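Local coordinates for high-potential iron-sulfur protein (Rhodoferax fermentans, PDB 1HLQ), which carries electrons through a high-potential 4Fe-4S cluster and is competent in photosynthetic electron transfer to the oxidized cytochrome bc1 complex via the membrane-bound c-type tetraheme, at residues V5-A10 with L15-D20; A24-T27 with K31-K34; A42-K47 with V62-W67. All coordinates share one frame; numbering follows the deposited sequence.

Interaction 1: residues V5-A10 with L15-D20; sequences VAETDA and LGYVAD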
loop_
_atom_site.group_PDB
_atom_site.type_symbol
_atom_site.label_atom_id
_atom_site.label_comp_id
_atom_site.label_asym_id
_atom_site.label_seq_id
_atom_site.Cartn_x
_atom_site.Cartn_y
_atom_site.Cartn_z
ATOM N N VAL A 5 -7.672 -8.156 8.702
ATOM C CA VAL A 5 -6.751 -7.107 9.126
ATOM C C VAL A 5 -7.043 -6.726 10.568
ATOM O O VAL A 5 -8.217 -6.616 10.960
ATOM C CB VAL A 5 -6.933 -5.876 8.207
ATOM C CG1 VAL A 5 -6.204 -4.652 8.733
ATOM C CG2 VAL A 5 -6.511 -6.201 6.779
ATOM N N ALA A 6 -6.042 -6.556 11.407
ATOM C CA ALA A 6 -6.180 -6.046 12.766
ATOM C C ALA A 6 -5.954 -4.534 12.715
ATOM O O ALA A 6 -5.037 -4.061 12.040
ATOM C CB ALA A 6 -5.208 -6.692 13.733
ATOM N N GLU A 7 -6.724 -3.769 13.473
ATOM C CA GLU A 7 -6.580 -2.323 13.516
ATOM C C GLU A 7 -5.239 -1.897 14.075
ATOM O O GLU A 7 -4.817 -0.762 13.844
ATOM C CB GLU A 7 -7.740 -1.686 14.292
ATOM C CG GLU A 7 -9.059 -1.853 13.575
ATOM C CD GLU A 7 -10.271 -1.325 14.306
ATOM O OE1 GLU A 7 -11.360 -1.688 13.812
ATOM O OE2 GLU A 7 -10.094 -0.615 15.322
ATOM N N THR A 8 -4.555 -2.751 14.825
ATOM C CA THR A 8 -3.234 -2.482 15.353
ATOM C C THR A 8 -2.127 -2.886 14.384
ATOM O O THR A 8 -0.954 -2.671 14.702
ATOM C CB THR A 8 -3.059 -3.253 16.680
ATOM O OG1 THR A 8 -3.430 -4.612 16.451
ATOM C CG2 THR A 8 -3.887 -2.596 17.777
ATOM N N ASP A 9 -2.432 -3.513 13.260
ATOM C CA ASP A 9 -1.409 -3.851 12.264
ATOM C C ASP A 9 -0.779 -2.548 11.773
ATOM O O ASP A 9 -1.453 -1.531 11.624
ATOM C CB ASP A 9 -1.963 -4.626 11.086
ATOM C CG ASP A 9 -2.393 -6.056 11.357
ATOM O OD1 ASP A 9 -3.121 -6.657 10.534
ATOM O OD2 ASP A 9 -1.974 -6.589 12.425
ATOM N N ALA A 10 0.526 -2.556 11.506
ATOM C CA ALA A 10 1.216 -1.333 11.126
ATOM C C ALA A 10 0.641 -0.686 9.869
ATOM O O ALA A 10 0.445 0.542 9.863
ATOM C CB ALA A 10 2.705 -1.594 10.900
ATOM N N LEU A 15 -2.990 3.814 7.596
ATOM C CA LEU A 15 -4.125 4.242 6.801
ATOM C C LEU A 15 -5.376 4.522 7.617
ATOM O O LEU A 15 -6.469 4.721 7.070
ATOM C CB LEU A 15 -4.445 3.176 5.744
ATOM C CG LEU A 15 -3.401 3.007 4.635
ATOM C CD1 LEU A 15 -3.630 1.750 3.833
ATOM C CD2 LEU A 15 -3.435 4.227 3.720
ATOM N N GLY A 16 -5.272 4.526 8.945
ATOM C CA GLY A 16 -6.432 4.742 9.804
ATOM C C GLY A 16 -7.523 3.709 9.582
ATOM O O GLY A 16 -8.711 4.002 9.716
ATOM N N TYR A 17 -7.157 2.475 9.213
ATOM C CA TYR A 17 -8.164 1.462 8.947
ATOM C C TYR A 17 -8.973 1.112 10.191
ATOM O O TYR A 17 -8.444 0.906 11.279
ATOM C CB TYR A 17 -7.495 0.168 8.443
ATOM C CG TYR A 17 -8.469 -0.985 8.309
ATOM C CD1 TYR A 17 -9.268 -1.166 7.195
ATOM C CD2 TYR A 17 -8.568 -1.933 9.328
ATOM C CE1 TYR A 17 -10.185 -2.201 7.129
ATOM C CE2 TYR A 17 -9.468 -2.979 9.276
ATOM C CZ TYR A 17 -10.255 -3.127 8.154
ATOM O OH TYR A 17 -11.158 -4.166 8.059
ATOM N N VAL A 18 -10.281 1.002 9.970
ATOM C CA VAL A 18 -11.194 0.538 11.010
ATOM C C VAL A 18 -12.061 -0.541 10.371
ATOM O O VAL A 18 -12.447 -0.461 9.205
ATOM C CB VAL A 18 -12.067 1.624 11.651
ATOM C CG1 VAL A 18 -11.257 2.485 12.614
ATOM C CG2 VAL A 18 -12.749 2.454 10.586
ATOM N N ALA A 19 -12.444 -1.541 11.181
ATOM C CA ALA A 19 -13.312 -2.586 10.699
ATOM C C ALA A 19 -14.764 -2.133 10.577
ATOM O O ALA A 19 -15.532 -2.822 9.908
ATOM C CB ALA A 19 -13.257 -3.819 11.588
ATOM N N ASP A 20 -15.084 -0.968 11.124
ATOM C CA ASP A 20 -16.444 -0.433 11.066
ATOM C C ASP A 20 -16.307 1.066 10.800
ATOM O O ASP A 20 -15.794 1.786 11.636
ATOM C CB ASP A 20 -17.147 -0.660 12.397
ATOM C CG ASP A 20 -18.568 -0.149 12.472
ATOM O OD1 ASP A 20 -19.236 -0.535 13.474
ATOM O OD2 ASP A 20 -19.018 0.633 11.612
HETATM O O HOH W 1 -10.685 -6.170 9.748
HETATM O O HOH W 2 -13.921 -0.723 14.107
HETATM O O HOH W 3 -5.920 1.253 12.276
#
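Glu7 reaches over Tyr17, Val18 and Ala19 with a side chain that is extended beyond CG. Its CB lies 4.0 Å from Tyr17 O, and CG closes to 3.6 Å on that same oxygen. CD then passes Val18 CA at 3.9 Å. At the tip, OE1 accepts a bond from Ala19 N of 2.8 Å that is almost straight (174°), although the N-H comes from above the carboxylate plane, 35° out of it. Water 2 gives OE1 a second donor and makes a weak link to Asp20 N.

The contact spans the two ends of helix 10-14: Glu7 sits in the type I turn Ala6-Asp9 leading into it, and Gly16, with positive phi, is the C-prime residue of the Schellman motif that ends it. Beyond that motif, Tyr17 belongs to the pocket of the iron-sulfur cluster. Val5 packs obliquely on its ring: with CG1 anti to the backbone N (chi1 169°), Val5 turns that methyl to the ring, 3.7 Å from Tyr17 CD2. Tyr17 OH is hydrogen-bonded to Val63 N and to water 1, which also donates to Val5 O. Water 3 donates to both Glu7 O and Tyr17 O, 2.7 Å from the latter.

Interaction 2: residues A24-T27 with K31-K34; sequences ADKT and KHTK. With SO4 (sulfate ion), chain D.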
loop_
_atom_site.group_PDB
_atom_site.type_symbol
_atom_site.label_atom_id
_atom_site.label_comp_id
_atom_site.label_asym_id
_atom_site.label_seq_id
_atom_site.Cartn_x
_atom_site.Cartn_y
_atom_site.Cartn_z
ATOM N N ALA A 24 -14.546 5.303 12.470
ATOM C CA ALA A 24 -13.418 5.989 11.869
ATOM C C ALA A 24 -13.043 7.231 12.680
ATOM O O ALA A 24 -13.904 7.807 13.354
ATOM C CB ALA A 24 -13.742 6.413 10.439
ATOM N N ASP A 25 -11.786 7.640 12.611
ATOM C CA ASP A 25 -11.382 8.847 13.350
ATOM C C ASP A 25 -11.773 10.064 12.532
ATOM O O ASP A 25 -11.010 10.600 11.730
ATOM C CB ASP A 25 -9.894 8.804 13.631
ATOM C CG ASP A 25 -9.425 9.985 14.484
ATOM O OD1 ASP A 25 -8.262 9.873 14.907
ATOM O OD2 ASP A 25 -10.195 10.940 14.681
ATOM N N LYS A 26 -12.977 10.579 12.786
ATOM C CA LYS A 26 -13.483 11.732 12.060
ATOM C C LYS A 26 -12.725 13.013 12.396
ATOM O O LYS A 26 -12.853 13.948 11.616
ATOM C CB LYS A 26 -14.974 11.884 12.330
ATOM C CG LYS A 26 -15.873 10.809 11.722
ATOM C CD LYS A 26 -17.310 11.254 11.997
ATOM C CE LYS A 26 -18.285 10.773 10.962
ATOM N NZ LYS A 26 -17.993 11.278 9.592
ATOM N N THR A 27 -11.999 13.049 13.515
ATOM C CA THR A 27 -11.232 14.271 13.802
ATOM C C THR A 27 -10.014 14.311 12.887
ATOM O O THR A 27 -9.710 15.330 12.280
ATOM C CB THR A 27 -10.846 14.307 15.287
ATOM O OG1 THR A 27 -12.056 14.354 16.047
ATOM C CG2 THR A 27 -9.962 15.498 15.592
ATOM N N LYS A 31 -13.011 14.490 6.131
ATOM C CA LYS A 31 -13.770 14.256 4.910
ATOM C C LYS A 31 -14.403 12.864 4.866
ATOM O O LYS A 31 -15.153 12.514 3.929
ATOM C CB LYS A 31 -12.874 14.493 3.698
ATOM C CG LYS A 31 -12.458 15.968 3.602
ATOM C CD LYS A 31 -11.563 16.206 2.406
ATOM C CE LYS A 31 -11.125 17.656 2.259
ATOM N NZ LYS A 31 -12.055 18.457 1.434
ATOM N N HIS A 32 -14.154 12.043 5.889
ATOM C CA HIS A 32 -14.817 10.748 5.985
ATOM C C HIS A 32 -16.317 10.975 6.144
ATOM O O HIS A 32 -16.759 11.880 6.842
ATOM C CB HIS A 32 -14.327 10.007 7.234
ATOM C CG HIS A 32 -15.238 8.939 7.735
ATOM N ND1 HIS A 32 -15.153 7.605 7.415
ATOM C CD2 HIS A 32 -16.314 9.075 8.561
ATOM C CE1 HIS A 32 -16.159 6.967 8.024
ATOM N NE2 HIS A 32 -16.877 7.849 8.712
ATOM N N THR A 33 -17.116 10.061 5.610
ATOM C CA THR A 33 -18.530 10.000 5.935
ATOM C C THR A 33 -18.884 8.517 6.080
ATOM O O THR A 33 -18.191 7.684 5.488
ATOM C CB THR A 33 -19.566 10.591 4.977
ATOM O OG1 THR A 33 -19.658 9.800 3.797
ATOM C CG2 THR A 33 -19.238 12.029 4.617
ATOM N N LYS A 34 -20.018 8.194 6.709
ATOM C CA LYS A 34 -20.405 6.781 6.835
ATOM C C LYS A 34 -20.921 6.220 5.526
ATOM O O LYS A 34 -21.166 5.004 5.426
ATOM C CB LYS A 34 -21.273 6.397 8.023
ATOM C CG LYS A 34 -22.619 7.074 8.129
ATOM C CD LYS A 34 -23.153 7.024 9.557
ATOM C CE LYS A 34 -23.971 5.781 9.838
ATOM N NZ LYS A 34 -25.043 6.045 10.853
HETATM S S SO4 D . -21.702 10.872 8.443
HETATM O O1 SO4 D . -20.670 9.883 8.893
HETATM O O2 SO4 D . -21.053 12.199 8.247
HETATM O O3 SO4 D . -22.760 10.912 9.508
HETATM O O4 SO4 D . -22.312 10.419 7.152
#
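In the long loop that joins helix 10-14 to strand 51-52 of this high-potential iron-sulfur protein, the chain doubles back so that Ala24 and Lys26 close on His32. No regular secondary structure takes part, and no hydrogen bond crosses between 24-27 and 31-34; the imidazole of His32 is what both side chains pack against. Ala24 CB makes a CH-pi contact with one ring face, 3.6 Å from the His32 ring centroid and 19° off the ring normal. The methyl is displaced toward the rim, with His32 ND1 and CE1 as its nearest ring atoms.

Lys26 comes in at the ring edge instead, its chain crossing the His32 side chain at about a right angle. CG sits 3.6 Å from His32 CD2, and CE lies at the edge in the ring plane. The chain is bent at its last torsion (chi4 -61°), which brings NZ to within 3.0 Å of His32 CD2. This is a close approach to a ring carbon and not a hydrogen bond. His32 also meets Trp67 edge-to-face, so the imidazole ties this surface loop to the interior.

The same lysine turns its charge to a sulfate ion, probably acquired from the crystallisation liquor. The anion sits between the two segments' polar groups: Lys26 NZ donates to sulfate O1 at 3.1 Å and, weakly, to O2. From the other segment, Lys34 N holds O1 as well, and its bond to O4 is weak. Thr33 CB adds a van der Waals contact with O4. Sulfate O1 is thus gripped by two donors, the shorter bond being that from Lys34 N, at 2.8 Å with an N-H...O angle of 134°.

Interaction 3: residues A42-K47 with V62-W67; sequences ALYQGK and VVAKGW. With SF4 (iron/sulfur cluster), chain G.
Tyr44 meets Val62 and Ala64 because its CG stands anti to the backbone N (chi1 -176°), which carries the phenol toward segment 62-67. Across from it, Val62 has CG1 anti to the carbonyl carbon (chi1 -66°), placing CG2 between the backbone N and the carbonyl carbon. The two side chains run alongside each other in opposite senses, and Val62 CG2 lies near the ring plane, at the edge formed by CD2 and CE2, 3.8 Å from Tyr44 CD2. Further along the same ring, Ala64 CB approaches obliquely, 3.5 Å from Tyr44 OH.

The hydroxyl has its polar partner in Ala49 O, with which it is hydrogen-bonded. One ring face is covered by the chain that follows: Gly46 N sits 3.4 Å above the Tyr44 ring plane, over its centre. A CB on Gly46 would fall 2.3 Å from Tyr44 OH, so the close fit depends on the glycine. Ala64 itself belongs to the type I turn Val63-Gly66, closed by Gly66 N to Val63 O at 2.8 Å.

Replacing Tyr44 by an alanine would probably open a gap beside Val62 CG2 and Ala64 CB and leave Ala49 O without its hydroxyl partner.

Both segments also touch the cluster through carbon atoms. Tyr44 CB lies 3.7 Å from cluster S4, Leu43 CD1 the same distance from cluster S1, and Val62 CG1 3.9 Å from cluster S2. This apolar lining, added to the four cysteine ligands, is characteristic of the buried 4Fe-4S pocket of the HiPIP fold.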
loop_
_atom_site.group_PDB
_atom_site.type_symbol
_atom_site.label_atom_id
_atom_site.label_comp_id
_atom_site.label_asym_id
_atom_site.label_seq_id
_atom_site.Cartn_x
_atom_site.Cartn_y
_atom_site.Cartn_z
ATOM N N ALA A 42 -13.611 1.612 -4.566
ATOM C CA ALA A 42 -13.176 1.068 -5.849
ATOM C C ALA A 42 -12.120 -0.010 -5.713
ATOM O O ALA A 42 -11.889 -0.813 -6.629
ATOM C CB ALA A 42 -12.665 2.201 -6.730
ATOM N N LEU A 43 -11.401 -0.071 -4.596
ATOM C CA LEU A 43 -10.337 -1.038 -4.385
ATOM C C LEU A 43 -10.815 -2.351 -3.795
ATOM O O LEU A 43 -10.113 -3.366 -3.960
ATOM C CB LEU A 43 -9.216 -0.424 -3.537
ATOM C CG LEU A 43 -8.586 0.847 -4.124
ATOM C CD1 LEU A 43 -7.487 1.377 -3.223
ATOM C CD2 LEU A 43 -8.064 0.624 -5.533
ATOM N N TYR A 44 -11.971 -2.379 -3.158
ATOM C CA TYR A 44 -12.471 -3.597 -2.517
ATOM C C TYR A 44 -12.697 -4.700 -3.543
ATOM O O TYR A 44 -13.324 -4.461 -4.581
ATOM C CB TYR A 44 -13.738 -3.316 -1.742
ATOM C CG TYR A 44 -14.333 -4.460 -0.953
ATOM C CD1 TYR A 44 -15.633 -4.879 -1.186
ATOM C CD2 TYR A 44 -13.610 -5.091 0.058
ATOM C CE1 TYR A 44 -16.184 -5.906 -0.441
ATOM C CE2 TYR A 44 -14.161 -6.111 0.802
ATOM C CZ TYR A 44 -15.454 -6.518 0.551
ATOM O OH TYR A 44 -16.026 -7.533 1.276
ATOM N N GLN A 45 -12.258 -5.919 -3.208
ATOM C CA GLN A 45 -12.418 -7.023 -4.160
ATOM C C GLN A 45 -13.457 -8.041 -3.745
ATOM O O GLN A 45 -13.741 -8.994 -4.495
ATOM C CB GLN A 45 -11.060 -7.722 -4.342
ATOM C CG GLN A 45 -9.920 -6.819 -4.731
ATOM C CD GLN A 45 -8.563 -7.433 -4.952
ATOM O OE1 GLN A 45 -7.646 -6.791 -5.494
ATOM N NE2 GLN A 45 -8.360 -8.695 -4.572
ATOM N N GLY A 46 -14.124 -7.854 -2.617
ATOM C CA GLY A 46 -15.106 -8.785 -2.119
ATOM C C GLY A 46 -16.517 -8.742 -2.648
ATOM O O GLY A 46 -17.380 -9.507 -2.185
ATOM N N LYS A 47 -16.804 -7.822 -3.559
ATOM C CA LYS A 47 -18.138 -7.630 -4.113
ATOM C C LYS A 47 -19.200 -7.440 -3.044
ATOM O O LYS A 47 -19.118 -6.499 -2.250
ATOM C CB LYS A 47 -18.491 -8.770 -5.074
ATOM C CG LYS A 47 -17.615 -8.786 -6.312
ATOM C CD LYS A 47 -17.948 -9.969 -7.215
ATOM C CE LYS A 47 -16.839 -10.179 -8.232
ATOM N NZ LYS A 47 -17.184 -11.293 -9.172
ATOM N N VAL A 62 -10.344 -7.498 4.545
ATOM C CA VAL A 62 -10.929 -6.371 5.265
ATOM C C VAL A 62 -12.423 -6.623 5.446
ATOM O O VAL A 62 -12.996 -7.451 4.728
ATOM C CB VAL A 62 -10.706 -5.033 4.534
ATOM C CG1 VAL A 62 -9.213 -4.696 4.502
ATOM C CG2 VAL A 62 -11.295 -5.028 3.128
ATOM N N VAL A 63 -13.041 -5.942 6.389
ATOM C CA VAL A 63 -14.481 -6.070 6.636
ATOM C C VAL A 63 -15.185 -5.080 5.720
ATOM O O VAL A 63 -14.803 -3.898 5.646
ATOM C CB VAL A 63 -14.802 -5.815 8.110
ATOM C CG1 VAL A 63 -16.298 -5.841 8.386
ATOM C CG2 VAL A 63 -14.114 -6.897 8.939
ATOM N N ALA A 64 -16.257 -5.499 5.042
ATOM C CA ALA A 64 -16.956 -4.683 4.061
ATOM C C ALA A 64 -17.532 -3.395 4.623
ATOM O O ALA A 64 -17.619 -2.364 3.923
ATOM C CB ALA A 64 -18.025 -5.520 3.389
ATOM N N LYS A 65 -17.876 -3.416 5.890
ATOM C CA LYS A 65 -18.376 -2.332 6.695
ATOM C C LYS A 65 -17.279 -1.352 7.094
ATOM O O LYS A 65 -17.538 -0.308 7.690
ATOM C CB LYS A 65 -18.865 -2.879 8.062
ATOM C CG LYS A 65 -20.220 -3.529 8.078
ATOM C CD LYS A 65 -20.578 -4.075 9.451
ATOM C CE LYS A 65 -20.604 -2.998 10.518
ATOM N NZ LYS A 65 -21.427 -3.450 11.673
ATOM N N GLY A 66 -16.019 -1.724 6.854
ATOM C CA GLY A 66 -14.847 -0.998 7.257
ATOM C C GLY A 66 -14.498 0.219 6.418
ATOM O O GLY A 66 -15.249 0.633 5.548
ATOM N N TRP A 67 -13.337 0.808 6.687
ATOM C CA TRP A 67 -12.893 2.021 6.018
ATOM C C TRP A 67 -11.411 2.249 6.285
ATOM O O TRP A 67 -10.880 1.879 7.319
ATOM C CB TRP A 67 -13.658 3.221 6.623
ATOM C CG TRP A 67 -13.338 4.552 6.013
ATOM C CD1 TRP A 67 -13.952 5.122 4.939
ATOM C CD2 TRP A 67 -12.343 5.483 6.436
ATOM N NE1 TRP A 67 -13.395 6.348 4.643
ATOM C CE2 TRP A 67 -12.401 6.594 5.559
ATOM C CE3 TRP A 67 -11.396 5.502 7.467
ATOM C CZ2 TRP A 67 -11.553 7.692 5.681
ATOM C CZ3 TRP A 67 -10.550 6.591 7.582
ATOM C CH2 TRP A 67 -10.643 7.672 6.703
HETATM FE FE1 SF4 G . -11.416 -0.645 2.529
HETATM FE FE2 SF4 G . -10.865 0.728 0.218
HETATM FE FE3 SF4 G . -9.184 -1.193 1.109
HETATM FE FE4 SF4 G . -9.405 1.144 2.448
HETATM S S1 SF4 G . -8.633 0.923 0.286
HETATM S S2 SF4 G . -9.392 -0.973 3.429
HETATM S S3 SF4 G . -11.635 1.658 2.195
HETATM S S4 SF4 G . -11.321 -1.580 0.421
#

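Overall arrangement
The three contacts follow one another along the chain and converge on segment 62-67. Interaction 1 is joined to interaction 3 by a probable hydrogen bond from Val18 N to Trp67 O at 2.9 Å, besides the one made by the tyrosine hydroxyl. Interaction 2 reaches the same segment through aromatic packing, His32 ND1 lying 3.5 Å from Trp67 CE2, and it touches interaction 1 where Val18 CG2 packs on Ala24 CA. Interactions 1 and 3 both contribute to the cluster pocket: Tyr17, whose side chain is about 4 Å from the cluster, Leu43, Tyr44 and Val62 belong to its lining. Interaction 2 stands farther off, with the His32 side chain about 9 Å from the cluster.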